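Local structure of peroxisomal acyl-CoA oxidase 1A (Solanum lycopersicum, 2FON) at residues F248-Y253 with E431-V437; A318-A322 with C414-C418. The protein probably catalyses the FAD-dependent oxidation of acyl-CoA, the first step of peroxisomal fatty-acid beta-oxidation. All blocks are in the same frame, centred on the assembly; numbering follows the deposited sequence.

Both contacts are largely buried, but they join different parts of the fold. Contact 1 brings a loop of the beta-sheet middle domain against helix 429-436, and contact 2 packs helix 297-328 on the end of helix 389-417, wholly within the alpha-helical C-alpha1 region. Helices 389-417 and 429-436 follow each other in the chain, and Leu432 CD2 comes within 3.7 Å of Ala318 N, so the two sites, with centres about 15 Å apart, touch. Their chemistry differs accordingly. Contact 1 mixes aromatic packing with a carboxylate hydrogen-bonded to a loop amide and has partly exposed margins; contact 2 is apolar, mostly alanine methyls against cysteine sulfurs with Val319 and Leu417, and borders FAD through the Leu417 carbonyl.

Contact 1 (F248-Y253 with E431-V437); sequences FGNGAY and ELFAVYV
Phe248 lays one ring face over the methyl of Ala434, with CG 4.4 Å from Ala434 CB, in the buried and closely packed half of this contact. Having CG anti to the backbone N (chi1 -167°) turns the ring toward helix 429-436, where its edge meets Phe433: Phe248 CE1 is 3.6 Å from Phe433 CE2, and the two rings touch rim to rim with their planes at 89°. Small residues let the backbones close in. Ala252 CB lies 3.9 Å from Ala434 CB, while a side chain at Gly249 would run into that same methyl; the backbone angles of Gly249, and the positive phi of Gly251, suit glycine as well. Phe248 also packs on Pro430 of the second subunit.

Toward the partly exposed Glu431, Val435 and Tyr253 the contact becomes more mixed, with polar as well as apolar pairs. Glu431 sends an extended chain beyond CG to the loop, where OE1 accepts a hydrogen bond from Ala252 N at 2.6 Å through its anti lone pair, with an N-H...O angle of 156°. The same oxygen forms a salt bridge with Arg72, so two donors grip it. With a leucine in place of Glu431, the Ala252 amide would probably lose its acceptor and Arg72 its countercharge, leaving the loop freer to move. Nearby, Val435 CG2 rests 3.6 Å from Ala252 CA, and the Tyr253 ring turns its edge to the helix backbone, CE1 being 3.6 Å from Val435 O in the ring plane. Tyr253 also touches FAD, whose pocket it helps line. This is an interdomain contact of the acyl-CoA oxidase fold, where a loop between two middle-domain strands docks on helix 429-436 of the C-alpha1 region beside the FAD pocket.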
loop_
_atom_site.group_PDB
_atom_site.type_symbol
_atom_site.label_atom_id
_atom_site.label_comp_id
_atom_site.label_asym_id
_atom_site.label_seq_id
_atom_site.Cartn_x
_atom_site.Cartn_y
_atom_site.Cartn_z
ATOM N N PHE B 248 -4.082 -9.962 -7.089
ATOM C CA PHE B 248 -4.160 -9.332 -5.822
ATOM C C PHE B 248 -5.567 -9.058 -5.430
ATOM O O PHE B 248 -6.306 -8.468 -6.221
ATOM C CB PHE B 248 -3.394 -8.015 -5.956
ATOM C CG PHE B 248 -3.093 -7.317 -4.650
ATOM C CD1 PHE B 248 -2.624 -6.011 -4.665
ATOM C CD2 PHE B 248 -3.249 -7.954 -3.421
ATOM C CE1 PHE B 248 -2.333 -5.351 -3.499
ATOM C CE2 PHE B 248 -2.959 -7.292 -2.236
ATOM C CZ PHE B 248 -2.512 -5.985 -2.274
ATOM N N GLY B 249 -5.926 -9.433 -4.201
ATOM C CA GLY B 249 -7.229 -9.120 -3.636
ATOM C C GLY B 249 -8.330 -10.133 -3.912
ATOM O O GLY B 249 -8.297 -10.874 -4.908
ATOM N N ASN B 250 -9.272 -10.220 -2.978
ATOM C CA ASN B 250 -10.526 -10.964 -3.151
ATOM C C ASN B 250 -11.455 -10.238 -4.186
ATOM O O ASN B 250 -11.654 -9.029 -4.113
ATOM C CB ASN B 250 -11.205 -11.127 -1.774
ATOM C CG ASN B 250 -10.228 -11.717 -0.660
ATOM O OD1 ASN B 250 -9.542 -12.742 -0.860
ATOM N ND2 ASN B 250 -10.211 -11.071 0.516
ATOM N N GLY B 251 -12.001 -10.955 -5.167
ATOM C CA GLY B 251 -12.711 -10.275 -6.207
ATOM C C GLY B 251 -11.684 -9.421 -6.934
ATOM O O GLY B 251 -10.764 -9.962 -7.554
ATOM N N ALA B 252 -11.820 -8.087 -6.846
ATOM C CA ALA B 252 -10.954 -7.149 -7.574
ATOM C C ALA B 252 -10.905 -7.471 -9.038
ATOM O O ALA B 252 -11.933 -7.474 -9.695
ATOM C CB ALA B 252 -9.590 -7.171 -7.030
ATOM N N TYR B 253 -9.716 -7.745 -9.572
ATOM C CA TYR B 253 -9.560 -7.997 -11.024
ATOM C C TYR B 253 -9.753 -9.451 -11.355
ATOM O O TYR B 253 -9.712 -9.828 -12.500
ATOM C CB TYR B 253 -8.207 -7.547 -11.531
ATOM C CG TYR B 253 -8.232 -6.311 -12.315
ATOM C CD1 TYR B 253 -8.211 -5.077 -11.690
ATOM C CD2 TYR B 253 -8.239 -6.357 -13.701
ATOM C CE1 TYR B 253 -8.241 -3.891 -12.422
ATOM C CE2 TYR B 253 -8.253 -5.207 -14.463
ATOM C CZ TYR B 253 -8.259 -3.971 -13.816
ATOM O OH TYR B 253 -8.293 -2.797 -14.571
ATOM N N GLU B 431 -10.625 -4.082 -1.399
ATOM C CA GLU B 431 -10.872 -4.174 -2.833
ATOM C C GLU B 431 -10.528 -2.948 -3.639
ATOM O O GLU B 431 -10.003 -3.047 -4.786
ATOM C CB GLU B 431 -12.339 -4.421 -3.160
ATOM C CG GLU B 431 -12.363 -5.630 -4.017
ATOM C CD GLU B 431 -13.628 -5.848 -4.725
ATOM O OE1 GLU B 431 -13.585 -6.602 -5.721
ATOM O OE2 GLU B 431 -14.653 -5.310 -4.299
ATOM N N LEU B 432 -10.909 -1.804 -3.083
ATOM C CA LEU B 432 -10.715 -0.589 -3.796
ATOM C C LEU B 432 -9.227 -0.341 -4.073
ATOM O O LEU B 432 -8.917 0.317 -5.061
ATOM C CB LEU B 432 -11.320 0.565 -3.044
ATOM C CG LEU B 432 -11.285 1.921 -3.742
ATOM C CD1 LEU B 432 -12.130 1.799 -4.946
ATOM C CD2 LEU B 432 -11.837 3.025 -2.815
ATOM N N PHE B 433 -8.336 -0.812 -3.182
ATOM C CA PHE B 433 -6.904 -0.699 -3.386
ATOM C C PHE B 433 -6.392 -1.742 -4.380
ATOM O O PHE B 433 -5.644 -1.429 -5.290
ATOM C CB PHE B 433 -6.180 -0.833 -2.060
ATOM C CG PHE B 433 -4.684 -0.850 -2.181
ATOM C CD1 PHE B 433 -3.980 0.324 -2.448
ATOM C CD2 PHE B 433 -3.992 -2.019 -2.039
ATOM C CE1 PHE B 433 -2.607 0.318 -2.573
ATOM C CE2 PHE B 433 -2.590 -2.065 -2.165
ATOM C CZ PHE B 433 -1.900 -0.908 -2.425
ATOM N N ALA B 434 -6.782 -2.994 -4.187
ATOM C CA ALA B 434 -6.448 -4.032 -5.131
ATOM C C ALA B 434 -6.862 -3.700 -6.560
ATOM O O ALA B 434 -6.014 -3.798 -7.495
ATOM C CB ALA B 434 -7.019 -5.366 -4.706
ATOM N N VAL B 435 -8.135 -3.344 -6.748
ATOM C CA VAL B 435 -8.590 -2.898 -8.079
ATOM C C VAL B 435 -7.839 -1.643 -8.569
ATOM O O VAL B 435 -7.638 -1.490 -9.742
ATOM C CB VAL B 435 -10.097 -2.448 -8.140
ATOM C CG1 VAL B 435 -10.414 -1.945 -9.542
ATOM C CG2 VAL B 435 -11.022 -3.544 -7.813
ATOM N N TYR B 436 -7.471 -0.732 -7.696
ATOM C CA TYR B 436 -6.954 0.514 -8.204
ATOM C C TYR B 436 -5.537 0.427 -8.695
ATOM O O TYR B 436 -5.156 1.033 -9.709
ATOM C CB TYR B 436 -6.985 1.648 -7.166
ATOM C CG TYR B 436 -6.616 2.906 -7.873
ATOM C CD1 TYR B 436 -7.483 3.442 -8.825
ATOM C CD2 TYR B 436 -5.336 3.506 -7.698
ATOM C CE1 TYR B 436 -7.138 4.557 -9.531
ATOM C CE2 TYR B 436 -4.986 4.640 -8.407
ATOM C CZ TYR B 436 -5.895 5.155 -9.321
ATOM O OH TYR B 436 -5.607 6.285 -10.045
ATOM N N VAL B 437 -4.745 -0.301 -7.928
ATOM C CA VAL B 437 -3.310 -0.229 -8.042
ATOM C C VAL B 437 -2.675 -0.493 -9.442
ATOM O O VAL B 437 -1.722 0.207 -9.802
ATOM C CB VAL B 437 -2.644 -0.957 -6.887
ATOM C CG1 VAL B 437 -2.474 -2.420 -7.214
ATOM C CG2 VAL B 437 -1.312 -0.193 -6.508
#

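Contact 2 (A318-A322 with C414-C418); sequences AVCIA and CRKLC. With FAD (flavin-adenine dinucleotide), chain D.
Cys414 and Ala322 bury the most surface here, and they meet directly, Ala322 CB lying 3.8 Å from Cys414 CB. The thiol of Cys414 continues along the facing helix: its first torsion (chi1 -74°) sets SG anti to the carbonyl carbon, and the sulfur settles 4.0 Å from Ala318 CB and 4.1 Å from Val319 CG2. Cysteine suits the place, large enough to reach Ala318 and Val319 yet compact enough for the helices to come close, Ala322 CA and Cys414 CA being 5.4 Å apart. Ala322, one turn beyond Ala318, has only a methyl to accommodate, so a second sulfur can reach its backbone: Cys418 SG sits 3.8 Å from Ala322 CA. Leu417 closes the patch, with CD1 4.2 Å from Ala322 CB, and Leu353 of helix 347-380 covers both residues.

On the carbonyl side of Leu417, the contact borders the cofactor. Leu417 O accepts a hydrogen bond from Gln349 and lies 3.2 Å from FAD O3B. Ser163 and Thr157 of the second subunit also bind this FAD. Close packing of alanines against Cys414, and against Cys418 just past its helix, belongs to the helical bundle of the C-alpha1 region, at an FAD site shared between subunits.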
loop_
_atom_site.group_PDB
_atom_site.type_symbol
_atom_site.label_atom_id
_atom_site.label_comp_id
_atom_site.label_asym_id
_atom_site.label_seq_id
_atom_site.Cartn_x
_atom_site.Cartn_y
_atom_site.Cartn_z
ATOM N N ALA B 318 -12.343 6.474 -1.647
ATOM C CA ALA B 318 -11.636 6.064 -0.445
ATOM C C ALA B 318 -11.799 7.149 0.640
ATOM O O ALA B 318 -12.062 6.845 1.818
ATOM C CB ALA B 318 -10.250 5.827 -0.749
ATOM N N VAL B 319 -11.679 8.402 0.210
ATOM C CA VAL B 319 -11.804 9.547 1.069
ATOM C C VAL B 319 -13.210 9.595 1.653
ATOM O O VAL B 319 -13.424 9.919 2.816
ATOM C CB VAL B 319 -11.450 10.833 0.276
ATOM C CG1 VAL B 319 -11.765 11.968 1.005
ATOM C CG2 VAL B 319 -9.994 10.881 0.056
ATOM N N CYS B 320 -14.185 9.254 0.850
ATOM C CA CYS B 320 -15.519 9.241 1.363
ATOM C C CYS B 320 -15.665 8.180 2.465
ATOM O O CYS B 320 -16.213 8.460 3.489
ATOM C CB CYS B 320 -16.522 9.007 0.236
ATOM S SG CYS B 320 -18.206 8.961 0.843
ATOM N N ILE B 321 -15.175 6.967 2.289
ATOM C CA ILE B 321 -15.218 6.030 3.402
ATOM C C ILE B 321 -14.423 6.442 4.660
ATOM O O ILE B 321 -15.017 6.504 5.728
ATOM C CB ILE B 321 -14.836 4.683 2.984
ATOM C CG1 ILE B 321 -15.806 4.220 1.917
ATOM C CG2 ILE B 321 -14.797 3.786 4.171
ATOM C CD1 ILE B 321 -15.123 3.405 0.868
ATOM N N ALA B 322 -13.132 6.764 4.568
ATOM C CA ALA B 322 -12.389 7.165 5.775
ATOM C C ALA B 322 -12.991 8.391 6.511
ATOM O O ALA B 322 -12.911 8.502 7.748
ATOM C CB ALA B 322 -10.959 7.427 5.449
ATOM N N CYS B 414 -6.100 5.677 3.561
ATOM C CA CYS B 414 -7.445 5.757 4.073
ATOM C C CYS B 414 -7.788 4.452 4.829
ATOM O O CYS B 414 -8.478 4.463 5.870
ATOM C CB CYS B 414 -8.453 6.046 2.939
ATOM S SG CYS B 414 -8.453 7.768 2.282
ATOM N N ARG B 415 -7.319 3.325 4.307
ATOM C CA ARG B 415 -7.529 2.067 4.991
ATOM C C ARG B 415 -6.893 2.170 6.399
ATOM O O ARG B 415 -7.538 1.919 7.388
ATOM C CB ARG B 415 -6.895 0.954 4.170
ATOM C CG ARG B 415 -7.365 -0.471 4.489
ATOM C CD ARG B 415 -6.324 -1.512 3.981
ATOM N NE ARG B 415 -5.031 -1.445 4.679
ATOM C CZ ARG B 415 -4.842 -1.674 6.002
ATOM N NH1 ARG B 415 -5.878 -1.951 6.831
ATOM N NH2 ARG B 415 -3.606 -1.625 6.527
ATOM N N LYS B 416 -5.629 2.566 6.470
ATOM C CA LYS B 416 -4.936 2.684 7.734
ATOM C C LYS B 416 -5.636 3.621 8.716
ATOM O O LYS B 416 -5.582 3.396 9.928
ATOM C CB LYS B 416 -3.538 3.204 7.505
ATOM C CG LYS B 416 -2.610 2.157 7.098
ATOM C CD LYS B 416 -1.166 2.633 7.317
ATOM C CE LYS B 416 -0.177 1.560 6.863
ATOM N NZ LYS B 416 -0.418 1.265 5.401
ATOM N N LEU B 417 -6.267 4.655 8.180
ATOM C CA LEU B 417 -6.926 5.649 8.968
ATOM C C LEU B 417 -8.150 5.055 9.580
ATOM O O LEU B 417 -8.624 5.581 10.555
ATOM C CB LEU B 417 -7.382 6.843 8.129
ATOM C CG LEU B 417 -6.415 7.820 7.472
ATOM C CD1 LEU B 417 -7.213 8.873 6.807
ATOM C CD2 LEU B 417 -5.543 8.482 8.517
ATOM N N CYS B 418 -8.689 3.985 9.010
ATOM C CA CYS B 418 -9.852 3.327 9.558
ATOM C C CYS B 418 -9.485 2.353 10.630
ATOM O O CYS B 418 -10.327 1.596 11.116
ATOM C CB CYS B 418 -10.594 2.638 8.456
ATOM S SG CYS B 418 -11.422 3.899 7.452
HETATM P PA FAD D . -8.452 3.166 16.538
HETATM O O1A FAD D . -7.678 3.527 17.777
HETATM O O2A FAD D . -9.978 3.189 16.665
HETATM O O5B FAD D . -7.903 4.180 15.477
HETATM C C5B FAD D . -8.685 4.491 14.349
HETATM C C4B FAD D . -7.982 5.744 13.845
HETATM O O4B FAD D . -8.066 6.734 14.855
HETATM C C3B FAD D . -6.494 5.531 13.567
HETATM O O3B FAD D . -6.211 6.330 12.480
HETATM C C2B FAD D . -5.816 6.190 14.723
HETATM O O2B FAD D . -4.567 6.692 14.372
HETATM C C1B FAD D . -6.806 7.294 15.062
HETATM N N9A FAD D . -6.656 7.588 16.481
HETATM C C8A FAD D . -7.185 6.873 17.518
HETATM N N7A FAD D . -6.778 7.488 18.657
HETATM C C5A FAD D . -6.029 8.577 18.354
HETATM C C6A FAD D . -5.394 9.555 19.124
HETATM N N6A FAD D . -5.461 9.488 20.450
HETATM N N1A FAD D . -4.681 10.567 18.512
HETATM C C2A FAD D . -4.599 10.640 17.140
HETATM N N3A FAD D . -5.239 9.687 16.387
HETATM C C4A FAD D . -5.933 8.658 16.979
HETATM N N1 FAD D . -6.893 -7.558 19.639
HETATM C C2 FAD D . -6.848 -8.497 20.666
HETATM O O2 FAD D . -7.160 -8.218 21.852
HETATM N N3 FAD D . -6.369 -9.754 20.362
HETATM C C4 FAD D . -5.988 -10.073 19.089
HETATM O O4 FAD D . -5.609 -11.224 18.865
HETATM C C4X FAD D . -6.057 -9.132 18.075
HETATM N N5 FAD D . -5.709 -9.465 16.767
HETATM C C5X FAD D . -5.829 -8.591 15.732
HETATM C C6 FAD D . -5.481 -9.039 14.492
HETATM C C7 FAD D . -5.561 -8.179 13.414
HETATM C C7M FAD D . -5.150 -8.730 12.064
HETATM C C8 FAD D . -5.998 -6.832 13.626
HETATM C C8M FAD D . -6.131 -5.842 12.508
HETATM C C9 FAD D . -6.351 -6.410 14.896
HETATM C C9A FAD D . -6.290 -7.305 15.981
HETATM N N10 FAD D . -6.645 -6.943 17.317
HETATM C C10 FAD D . -6.518 -7.866 18.351
HETATM C "C1'" FAD D . -7.093 -5.550 17.699
HETATM C "C2'" FAD D . -5.806 -4.764 17.474
HETATM O "O2'" FAD D . -4.787 -5.200 18.292
HETATM C "C3'" FAD D . -5.770 -3.304 17.793
HETATM O "O3'" FAD D . -5.834 -3.082 19.183
HETATM C "C4'" FAD D . -6.795 -2.481 17.076
HETATM O "O4'" FAD D . -6.808 -2.837 15.701
HETATM C "C5'" FAD D . -6.365 -1.032 17.341
HETATM O "O5'" FAD D . -6.838 -0.265 16.274
HETATM P P FAD D . -8.303 0.345 16.295
HETATM O O1P FAD D . -9.170 -0.547 15.431
HETATM O O2P FAD D . -8.678 0.477 17.780
HETATM O O3P FAD D . -8.000 1.834 15.744
#